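Local structure of hypothetical protein (Prochlorococcus marinus, 2HX5) at residues Asn6-Arg11 and Leu90-Leu95; Trp33-Trp38 and Asp51-Ser56; Asn98-His103 and Asp138-Ala143. The protein probably hydrolyses 1,4-dihydroxy-2-naphthoyl-CoA to 1,4-dihydroxy-2-naphthoate and CoA, a step of phylloquinone (vitamin K1) biosynthesis. All blocks are in the same frame, centred on the assembly; numbering follows the deposited sequence. Where two conformers were deposited one is given.

Contact 1 (Asn6-Arg11 and Leu90-Leu95)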
loop_
_atom_site.group_PDB
_atom_site.type_symbol
_atom_site.label_atom_id
_atom_site.label_comp_id
_atom_site.label_asym_id
_atom_site.label_seq_id
_atom_site.Cartn_x
_atom_site.Cartn_y
_atom_site.Cartn_z
ATOM N N ASN A 6 -18.951 10.032 19.318
ATOM C CA ASN A 6 -17.737 9.486 19.863
ATOM C C ASN A 6 -17.166 8.405 18.943
ATOM O O ASN A 6 -15.926 8.245 18.880
ATOM C CB ASN A 6 -17.966 8.891 21.256
ATOM C CG ASN A 6 -18.195 9.938 22.314
ATOM O OD1 ASN A 6 -18.668 9.625 23.404
ATOM N ND2 ASN A 6 -17.861 11.179 22.008
ATOM N N TRP A 7 -18.032 7.663 18.237
ATOM C CA TRP A 7 -17.500 6.642 17.334
ATOM C C TRP A 7 -17.752 6.881 15.831
ATOM O O TRP A 7 -17.208 6.146 15.003
ATOM C CB TRP A 7 -17.983 5.228 17.702
ATOM C CG TRP A 7 -19.480 4.988 17.619
ATOM C CD1 TRP A 7 -20.177 4.596 16.501
ATOM C CD2 TRP A 7 -20.437 5.063 18.661
ATOM N NE1 TRP A 7 -21.490 4.443 16.777
ATOM C CE2 TRP A 7 -21.704 4.738 18.102
ATOM C CE3 TRP A 7 -20.369 5.405 20.011
ATOM C CZ2 TRP A 7 -22.869 4.712 18.858
ATOM C CZ3 TRP A 7 -21.514 5.367 20.747
ATOM C CH2 TRP A 7 -22.746 5.042 20.178
ATOM N N LEU A 8 -18.552 7.899 15.500
ATOM C CA LEU A 8 -18.862 8.251 14.086
ATOM C C LEU A 8 -18.149 9.473 13.549
ATOM O O LEU A 8 -18.154 9.697 12.339
ATOM C CB LEU A 8 -20.373 8.421 13.900
ATOM C CG LEU A 8 -21.257 7.210 14.199
ATOM C CD1 LEU A 8 -22.769 7.576 14.056
ATOM C CD2 LEU A 8 -20.933 6.022 13.341
ATOM N N LEU A 9 -17.576 10.274 14.440
ATOM C CA LEU A 9 -16.785 11.439 14.061
ATOM C C LEU A 9 -15.351 11.152 14.404
ATOM O O LEU A 9 -14.992 11.062 15.593
ATOM C CB LEU A 9 -17.238 12.727 14.769
ATOM C CG LEU A 9 -18.671 13.158 14.536
ATOM C CD1 LEU A 9 -18.992 14.498 15.286
ATOM C CD2 LEU A 9 -18.921 13.325 13.048
ATOM N N LEU A 10 -14.525 10.985 13.391
ATOM C CA LEU A 10 -13.181 10.538 13.592
ATOM C C LEU A 10 -12.257 11.522 12.885
ATOM O O LEU A 10 -12.710 12.447 12.201
ATOM C CB LEU A 10 -13.025 9.089 13.081
ATOM C CG LEU A 10 -13.973 8.066 13.764
ATOM C CD1 LEU A 10 -13.987 6.724 13.044
ATOM C CD2 LEU A 10 -13.616 7.893 15.268
ATOM N N ARG A 11 -10.958 11.387 13.105
ATOM C CA ARG A 11 -9.989 12.308 12.570
ATOM C C ARG A 11 -8.765 11.564 12.076
ATOM O O ARG A 11 -8.369 10.548 12.649
ATOM C CB ARG A 11 -9.538 13.294 13.642
ATOM C CG ARG A 11 -8.386 14.221 13.219
ATOM C CD ARG A 11 -8.085 15.221 14.361
ATOM N NE ARG A 11 -7.003 16.164 14.053
ATOM C CZ ARG A 11 -5.700 15.872 14.058
ATOM N NH1 ARG A 11 -5.265 14.641 14.349
ATOM N NH2 ARG A 11 -4.814 16.830 13.774
ATOM N N LEU A 90 -18.937 9.199 9.629
ATOM C CA LEU A 90 -19.429 7.920 9.158
ATOM C C LEU A 90 -20.946 7.872 9.370
ATOM O O LEU A 90 -21.476 8.273 10.434
ATOM C CB LEU A 90 -18.809 6.754 9.966
ATOM C CG LEU A 90 -17.436 6.259 9.557
ATOM C CD1 LEU A 90 -16.422 7.404 9.627
ATOM C CD2 LEU A 90 -17.044 5.091 10.407
ATOM N N ARG A 91 -21.633 7.353 8.363
ATOM C CA ARG A 91 -23.075 7.145 8.458
ATOM C C ARG A 91 -23.401 5.725 7.987
ATOM O O ARG A 91 -23.456 5.486 6.778
ATOM C CB ARG A 91 -23.839 8.188 7.633
ATOM C CG ARG A 91 -23.743 9.580 8.209
ATOM C CD ARG A 91 -24.406 10.609 7.306
ATOM N NE ARG A 91 -24.453 11.995 7.801
ATOM C CZ ARG A 91 -23.545 12.942 7.520
ATOM N NH1 ARG A 91 -22.412 12.694 6.803
ATOM N NH2 ARG A 91 -23.777 14.169 7.987
ATOM N N PRO A 92 -23.537 4.787 8.940
ATOM C CA PRO A 92 -23.892 3.414 8.602
ATOM C C PRO A 92 -25.389 3.228 8.321
ATOM O O PRO A 92 -26.203 3.994 8.841
ATOM C CB PRO A 92 -23.423 2.605 9.837
ATOM C CG PRO A 92 -22.826 3.582 10.821
ATOM C CD PRO A 92 -23.264 4.945 10.394
ATOM N N GLU A 93 -25.728 2.236 7.503
ATOM C CA GLU A 93 -27.119 1.921 7.186
ATOM C C GLU A 93 -27.242 0.427 7.081
ATOM O O GLU A 93 -26.547 -0.198 6.285
ATOM C CB GLU A 93 -27.542 2.542 5.860
ATOM C CG GLU A 93 -28.994 2.319 5.489
ATOM C CD GLU A 93 -29.413 2.932 4.108
ATOM O OE1 GLU A 93 -28.685 3.783 3.555
ATOM O OE2 GLU A 93 -30.502 2.573 3.589
ATOM N N ARG A 94 -28.114 -0.157 7.906
ATOM C CA ARG A 94 -28.516 -1.544 7.712
ATOM C C ARG A 94 -29.324 -1.554 6.436
ATOM O O ARG A 94 -30.197 -0.698 6.239
ATOM C CB ARG A 94 -29.335 -2.051 8.881
ATOM C CG ARG A 94 -29.632 -3.525 8.864
ATOM C CD ARG A 94 -30.605 -3.914 10.001
ATOM N NE ARG A 94 -29.958 -4.025 11.320
ATOM C CZ ARG A 94 -30.058 -3.139 12.318
ATOM N NH1 ARG A 94 -30.790 -2.032 12.185
ATOM N NH2 ARG A 94 -29.426 -3.368 13.481
ATOM N N LEU A 95 -29.027 -2.492 5.558
ATOM C CA LEU A 95 -29.757 -2.640 4.319
ATOM C C LEU A 95 -30.798 -3.744 4.431
ATOM O O LEU A 95 -31.915 -3.597 3.989
ATOM C CB LEU A 95 -28.824 -2.918 3.145
ATOM C CG LEU A 95 -27.834 -1.804 2.766
ATOM C CD1 LEU A 95 -26.862 -2.274 1.709
ATOM C CD2 LEU A 95 -28.623 -0.554 2.233
#
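Leu8 closes the short N-terminal helix 5-8 and lies against Leu90 and Pro92 of strand 85-96, in the antiparallel sheet of a hotdog fold. The backbone makes the join: Leu90 N donates to Leu8 O at 2.9 Å, with an N-H...O angle of 161° and the donor in the carbonyl plane. The chain turns extended at Leu9, and the pairing of strand 9-13 with 85-96 goes on through Leu10 and Met88. The side chain of Leu8 runs alongside the Leu90 carbonyl: its CB lies 3.6 Å from Leu90 O, while CG and CD1 keep to about 3.9 Å from the same oxygen. With CG anti to its own carbonyl carbon (chi1 -60°), the branch continues toward Pro92. CD2 touches Leu90 CB at 4.1 Å and, two residues further along the strand, the Pro92 ring; Ser144 near the C-terminus packs on the same leucine. Cutting Leu8 back to alanine would probably leave the Pro92 ring without its apolar neighbour in the helix end and open a gap beside the Leu90 carbonyl. Leu10 adds a looser touch, CD1 to Leu90 CD1 at 4.3 Å; Ser37 and Ser41 of helix 29-45 pack on Leu90, and Glu40 on Leu10. At the far end, Leu8 CD2 sits 3.9 Å from Pro92 CD and 4.0 Å from Pro92 CG.

Contact 2 (Trp33-Trp38 and Asp51-Ser56); sequences WCHESW and DIFPGS
Phe53 reaches across from the loop after helix 49-52 to Trp38 on helix 29-45, the central helix of the hotdog fold, and carries nearly all of the contact. Aromatic packing comes first. The edge of the Phe53 ring, through CE1 and CZ, points at one face of the six-membered ring of Trp38 in an offset edge-to-face pair, with centroids 5.4 Å apart and planes at 73°. The nearest carbons, Trp38 CZ3 and Phe53 CE1, are 3.8 Å apart, and Trp38 CH2 lies 3.9 Å from Phe53 CZ. Trp38 gets there with CG anti to its backbone N (chi1 169°). His35, one turn earlier, is a lighter partner: its CE1 comes within 4.3 Å of Phe53 CE1, while Trp38 CE3 sits over the centre of its imidazole, 4.0 Å above the plane. The other subunits extend the cluster, since Phe16 of the second subunit meets the Phe53 ring and His26 of the third packs edge-to-face with His35.

The polar bonds stay at the margins. His35 ND1 pairs with Glu39 OE2, which should fix the rotation of the imidazole, and Ser56 OG donates to Phe53 O at 2.9 Å, tying the loop behind the phenyl ring.

A 2-ethoxyethanol, probably from the crystallisation liquor, lies about 3 Å from the His35 side chain, and a second one borders Ile52 and Phe53. With no hydrogen bond between the two segments, they meet through ring contacts, and Glu39 and Leu42, further along the helix, add to the packing of Phe53: a largely aromatic junction at a subunit boundary.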
loop_
_atom_site.group_PDB
_atom_site.type_symbol
_atom_site.label_atom_id
_atom_site.label_comp_id
_atom_site.label_asym_id
_atom_site.label_seq_id
_atom_site.Cartn_x
_atom_site.Cartn_y
_atom_site.Cartn_z
ATOM N N TRP A 33 -8.371 4.424 4.101
ATOM C CA TRP A 33 -8.784 5.282 5.218
ATOM C C TRP A 33 -10.212 4.979 5.678
ATOM O O TRP A 33 -10.548 5.019 6.874
ATOM C CB TRP A 33 -8.690 6.765 4.872
ATOM C CG TRP A 33 -7.284 7.240 4.515
ATOM C CD1 TRP A 33 -6.123 6.567 4.629
ATOM C CD2 TRP A 33 -6.973 8.462 3.885
ATOM N NE1 TRP A 33 -5.079 7.330 4.160
ATOM C CE2 TRP A 33 -5.573 8.504 3.685
ATOM C CE3 TRP A 33 -7.749 9.555 3.482
ATOM C CZ2 TRP A 33 -4.937 9.591 3.076
ATOM C CZ3 TRP A 33 -7.113 10.622 2.907
ATOM C CH2 TRP A 33 -5.720 10.636 2.710
ATOM N N CYS A 34 -11.095 4.732 4.712
ATOM C CA CYS A 34 -12.464 4.351 5.071
ATOM C C CYS A 34 -12.523 3.076 5.876
ATOM O O CYS A 34 -13.103 3.010 6.960
ATOM C CB CYS A 34 -13.289 4.171 3.817
ATOM S SG CYS A 34 -13.699 5.663 2.859
ATOM N N HIS A 35 -11.840 2.052 5.390
ATOM C CA HIS A 35 -11.866 0.776 6.067
ATOM C C HIS A 35 -11.286 0.900 7.466
ATOM O O HIS A 35 -11.833 0.401 8.468
ATOM C CB HIS A 35 -11.161 -0.291 5.249
ATOM C CG HIS A 35 -11.400 -1.715 5.686
ATOM N ND1 HIS A 35 -10.940 -2.245 6.881
ATOM C CD2 HIS A 35 -12.014 -2.728 5.030
ATOM C CE1 HIS A 35 -11.261 -3.537 6.910
ATOM N NE2 HIS A 35 -11.947 -3.836 5.829
ATOM N N GLU A 36 -10.149 1.598 7.556
ATOM C CA GLU A 36 -9.557 1.787 8.889
ATOM C C GLU A 36 -10.460 2.586 9.817
ATOM O O GLU A 36 -10.525 2.305 11.008
ATOM C CB GLU A 36 -8.220 2.516 8.789
ATOM C CG GLU A 36 -7.130 1.758 8.077
ATOM C CD GLU A 36 -5.743 2.394 8.079
ATOM O OE1 GLU A 36 -5.631 3.487 8.661
ATOM O OE2 GLU A 36 -4.814 1.764 7.534
ATOM N N SER A 37 -11.176 3.587 9.304
ATOM C CA SER A 37 -12.104 4.345 10.165
ATOM C C SER A 37 -13.298 3.524 10.617
ATOM O O SER A 37 -13.838 3.743 11.693
ATOM C CB SER A 37 -12.570 5.644 9.506
ATOM O OG SER A 37 -13.577 5.429 8.524
ATOM N N TRP A 38 -13.733 2.591 9.775
ATOM C CA TRP A 38 -14.793 1.661 10.139
ATOM C C TRP A 38 -14.310 0.766 11.311
ATOM O O TRP A 38 -14.988 0.601 12.323
ATOM C CB TRP A 38 -15.200 0.831 8.931
ATOM C CG TRP A 38 -16.105 -0.335 9.268
ATOM C CD1 TRP A 38 -17.292 -0.278 9.893
ATOM C CD2 TRP A 38 -15.869 -1.704 8.947
ATOM N NE1 TRP A 38 -17.846 -1.539 9.984
ATOM C CE2 TRP A 38 -16.983 -2.442 9.412
ATOM C CE3 TRP A 38 -14.834 -2.384 8.299
ATOM C CZ2 TRP A 38 -17.061 -3.866 9.293
ATOM C CZ3 TRP A 38 -14.948 -3.746 8.122
ATOM C CH2 TRP A 38 -16.039 -4.475 8.634
ATOM N N ASP A 51 -13.552 -10.733 18.019
ATOM C CA ASP A 51 -14.860 -11.259 17.661
ATOM C C ASP A 51 -15.282 -11.039 16.225
ATOM O O ASP A 51 -16.225 -11.666 15.733
ATOM C CB ASP A 51 -15.913 -10.608 18.561
ATOM C CG ASP A 51 -15.736 -10.959 20.034
ATOM O OD1 ASP A 51 -15.222 -12.078 20.363
ATOM O OD2 ASP A 51 -16.103 -10.108 20.872
ATOM N N ILE A 52 -14.606 -10.134 15.529
ATOM C CA ILE A 52 -15.040 -9.744 14.172
ATOM C C ILE A 52 -14.027 -10.051 13.078
ATOM O O ILE A 52 -14.408 -10.518 12.001
ATOM C CB ILE A 52 -15.478 -8.229 14.100
ATOM C CG1 ILE A 52 -16.526 -7.927 15.189
ATOM C CG2 ILE A 52 -15.971 -7.849 12.653
ATOM C CD1 ILE A 52 -16.868 -6.459 15.382
ATOM N N PHE A 53 -12.749 -9.788 13.337
ATOM C CA PHE A 53 -11.724 -9.830 12.280
ATOM C C PHE A 53 -10.833 -11.037 12.451
ATOM O O PHE A 53 -10.282 -11.258 13.509
ATOM C CB PHE A 53 -10.856 -8.539 12.275
ATOM C CG PHE A 53 -11.638 -7.313 11.876
ATOM C CD1 PHE A 53 -11.908 -7.020 10.543
ATOM C CD2 PHE A 53 -12.165 -6.479 12.860
ATOM C CE1 PHE A 53 -12.672 -5.888 10.195
ATOM C CE2 PHE A 53 -12.907 -5.341 12.499
ATOM C CZ PHE A 53 -13.178 -5.075 11.190
ATOM N N PRO A 54 -10.652 -11.811 11.361
ATOM C CA PRO A 54 -9.639 -12.848 11.446
ATOM C C PRO A 54 -8.244 -12.194 11.606
ATOM O O PRO A 54 -8.031 -10.991 11.302
ATOM C CB PRO A 54 -9.759 -13.575 10.101
ATOM C CG PRO A 54 -10.717 -12.909 9.318
ATOM C CD PRO A 54 -11.325 -11.766 10.050
ATOM N N GLY A 55 -7.311 -13.011 12.071
ATOM C CA GLY A 55 -5.930 -12.572 12.272
ATOM C C GLY A 55 -5.670 -11.915 13.624
ATOM O O GLY A 55 -4.568 -11.393 13.858
ATOM N N SER A 56 -6.667 -11.916 14.512
ATOM C CA SER A 56 -6.562 -11.157 15.747
ATOM C C SER A 56 -5.860 -12.018 16.770
ATOM O O SER A 56 -5.898 -13.238 16.709
ATOM C CB SER A 56 -7.950 -10.731 16.252
ATOM O OG SER A 56 -8.617 -9.805 15.374
#

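Contact 3 (Asn98-His103 and Asp138-Ala143); sequences NSFQVH and DRWLEA
Strand 99-103 and helix 138-143 cross at 52° with their axes 10.9 Å apart at closest approach, Phe100 and Leu141 facing each other at 8.4 Å between CA atoms. The C-terminal helix thus packs on the antiparallel sheet of the hotdog fold, and no hydrogen bond spans the two segments. Leu141 presents both methyls to the root of Phe100: CD1 lies 3.8 Å from Phe100 CB, and CD2 comes to 4.0 Å from the same CB. The phenylalanine takes the crowded position, CG between backbone N and carbonyl carbon (chi1 71°), and its side chain crosses those of Leu141 and Trp140 at about a right angle. Phe100 CE2 approaches Trp140 CZ3 at 4.1 Å, and a stack with His120 on strand 111-124 further packs the phenyl ring. Leu133, from the loop before the helix, and Pro92, on the adjoining strand, extend the apolar layer. Trp140 NE1 is bonded to Ser41 OG on the central helix. At the other end of the indole comes Val102, two residues beyond Phe100 on the same side of the strand: its CG2 lies at the ring edge, in the plane of the indole, 3.9 Å from Trp140 CH2.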
loop_
_atom_site.group_PDB
_atom_site.type_symbol
_atom_site.label_atom_id
_atom_site.label_comp_id
_atom_site.label_asym_id
_atom_site.label_seq_id
_atom_site.Cartn_x
_atom_site.Cartn_y
_atom_site.Cartn_z
ATOM N N ASN A 98 -28.859 -9.224 6.395
ATOM C CA ASN A 98 -27.582 -9.793 5.955
ATOM C C ASN A 98 -26.573 -8.800 5.387
ATOM O O ASN A 98 -25.532 -9.204 4.880
ATOM C CB ASN A 98 -27.839 -10.782 4.824
ATOM C CG ASN A 98 -28.823 -11.889 5.199
ATOM O OD1 ASN A 98 -29.073 -12.178 6.377
ATOM N ND2 ASN A 98 -29.383 -12.516 4.177
ATOM N N SER A 99 -26.850 -7.502 5.443
ATOM C CA SER A 99 -26.012 -6.554 4.720
ATOM C C SER A 99 -26.136 -5.160 5.306
ATOM O O SER A 99 -27.199 -4.749 5.807
ATOM C CB SER A 99 -26.458 -6.543 3.262
ATOM O OG SER A 99 -25.783 -5.616 2.440
ATOM N N PHE A 100 -25.071 -4.385 5.135
ATOM C CA PHE A 100 -25.041 -3.001 5.549
ATOM C C PHE A 100 -24.082 -2.216 4.640
ATOM O O PHE A 100 -23.227 -2.809 3.942
ATOM C CB PHE A 100 -24.666 -2.847 7.034
ATOM C CG PHE A 100 -23.234 -3.146 7.358
ATOM C CD1 PHE A 100 -22.810 -4.449 7.554
ATOM C CD2 PHE A 100 -22.304 -2.120 7.456
ATOM C CE1 PHE A 100 -21.495 -4.749 7.824
ATOM C CE2 PHE A 100 -20.974 -2.410 7.730
ATOM C CZ PHE A 100 -20.588 -3.745 7.918
ATOM N N GLN A 101 -24.224 -0.911 4.646
ATOM C CA GLN A 101 -23.219 -0.042 4.007
ATOM C C GLN A 101 -22.875 1.094 4.961
ATOM O O GLN A 101 -23.572 1.338 5.939
ATOM C CB GLN A 101 -23.708 0.405 2.647
ATOM C CG GLN A 101 -24.918 1.195 2.635
ATOM C CD GLN A 101 -25.464 1.428 1.222
ATOM O OE1 GLN A 101 -25.176 0.684 0.237
ATOM N NE2 GLN A 101 -26.202 2.479 1.110
ATOM N N VAL A 102 -21.710 1.690 4.704
ATOM C CA VAL A 102 -21.206 2.828 5.429
ATOM C C VAL A 102 -20.847 3.898 4.429
ATOM O O VAL A 102 -20.119 3.618 3.494
ATOM C CB VAL A 102 -19.990 2.492 6.328
ATOM C CG1 VAL A 102 -19.654 3.674 7.172
ATOM C CG2 VAL A 102 -20.271 1.208 7.177
ATOM N N HIS A 103 -21.335 5.102 4.693
ATOM C CA HIS A 103 -20.986 6.295 3.948
ATOM C C HIS A 103 -19.937 7.060 4.761
ATOM O O HIS A 103 -20.065 7.195 6.002
ATOM C CB HIS A 103 -22.224 7.157 3.683
ATOM C CG HIS A 103 -21.971 8.370 2.863
ATOM N ND1 HIS A 103 -21.657 9.570 3.456
ATOM C CD2 HIS A 103 -22.064 8.604 1.522
ATOM C CE1 HIS A 103 -21.558 10.499 2.517
ATOM N NE2 HIS A 103 -21.798 9.933 1.333
ATOM N N ASP A 138 -24.690 -5.711 14.494
ATOM C CA ASP A 138 -26.061 -5.281 14.626
ATOM C C ASP A 138 -26.243 -4.266 15.758
ATOM O O ASP A 138 -26.942 -3.287 15.597
ATOM C CB ASP A 138 -26.962 -6.474 14.856
ATOM C CG ASP A 138 -27.799 -6.830 13.636
ATOM O OD1 ASP A 138 -27.896 -6.018 12.684
ATOM O OD2 ASP A 138 -28.381 -7.945 13.649
ATOM N N ARG A 139 -25.579 -4.466 16.895
ATOM C CA ARG A 139 -25.606 -3.448 17.965
ATOM C C ARG A 139 -25.047 -2.078 17.569
ATOM O O ARG A 139 -25.638 -1.023 17.900
ATOM C CB ARG A 139 -24.856 -3.968 19.180
ATOM C CG ARG A 139 -25.622 -5.030 19.946
ATOM C CD ARG A 139 -24.996 -5.325 21.295
ATOM N NE ARG A 139 -23.774 -6.108 21.203
ATOM C CZ ARG A 139 -22.567 -5.706 21.591
ATOM N NH1 ARG A 139 -22.365 -4.480 22.079
ATOM N NH2 ARG A 139 -21.544 -6.557 21.464
ATOM N N TRP A 140 -23.914 -2.095 16.874
ATOM C CA TRP A 140 -23.316 -0.910 16.342
ATOM C C TRP A 140 -24.222 -0.195 15.349
ATOM O O TRP A 140 -24.350 1.014 15.417
ATOM C CB TRP A 140 -21.969 -1.285 15.749
ATOM C CG TRP A 140 -21.237 -0.177 15.028
ATOM C CD1 TRP A 140 -20.464 0.832 15.570
ATOM C CD2 TRP A 140 -21.125 -0.034 13.607
ATOM N NE1 TRP A 140 -19.934 1.604 14.561
ATOM C CE2 TRP A 140 -20.312 1.078 13.357
ATOM C CE3 TRP A 140 -21.623 -0.772 12.521
ATOM C CZ2 TRP A 140 -20.010 1.499 12.054
ATOM C CZ3 TRP A 140 -21.314 -0.389 11.273
ATOM C CH2 TRP A 140 -20.531 0.742 11.031
ATOM N N LEU A 141 -24.808 -0.918 14.402
ATOM C CA LEU A 141 -25.759 -0.339 13.448
ATOM C C LEU A 141 -26.926 0.307 14.185
ATOM O O LEU A 141 -27.288 1.468 13.918
ATOM C CB LEU A 141 -26.249 -1.399 12.463
ATOM C CG LEU A 141 -25.221 -1.876 11.467
ATOM C CD1 LEU A 141 -25.700 -3.107 10.706
ATOM C CD2 LEU A 141 -24.868 -0.767 10.474
ATOM N N GLU A 142 -27.502 -0.416 15.149
ATOM C CA GLU A 142 -28.640 0.119 15.881
ATOM C C GLU A 142 -28.240 1.398 16.651
ATOM O O GLU A 142 -29.007 2.391 16.629
ATOM C CB GLU A 142 -29.207 -0.946 16.819
ATOM C CG GLU A 142 -30.654 -0.636 17.282
ATOM C CD GLU A 142 -31.672 -0.782 16.125
ATOM O OE1 GLU A 142 -31.382 -1.533 15.165
ATOM O OE2 GLU A 142 -32.751 -0.144 16.163
ATOM N N ALA A 143 -27.087 1.378 17.326
ATOM C CA ALA A 143 -26.636 2.495 18.163
ATOM C C ALA A 143 -26.334 3.710 17.319
ATOM O O ALA A 143 -26.390 4.830 17.793
ATOM C CB ALA A 143 -25.421 2.102 19.032
#

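Contacts 1 and 3 are neighbours in the sheet, their centres about 9 Å apart: strands 85-96 and 99-108 pair through probable hydrogen bonds, Arg91 N to His103 O and Glu93 N to Gln101 O, each 2.8 Å. Arg94 of the first strand also forms salt bridges with Asp138 and Glu142 on the C-terminal helix. Contact 2 lies about 14 Å from both, measured between centres, and joins them through the central helix: Leu10 CD1 packs 3.3 Å from Ser37 O, and Trp38 CD1 meets Trp140 CH2 at 3.6 Å. Contact 2 borders two 2-ethoxyethanol sites, one at His35 and one at Ile52 and Phe53; all three contacts lie away from Asp20, the predicted active-site residue.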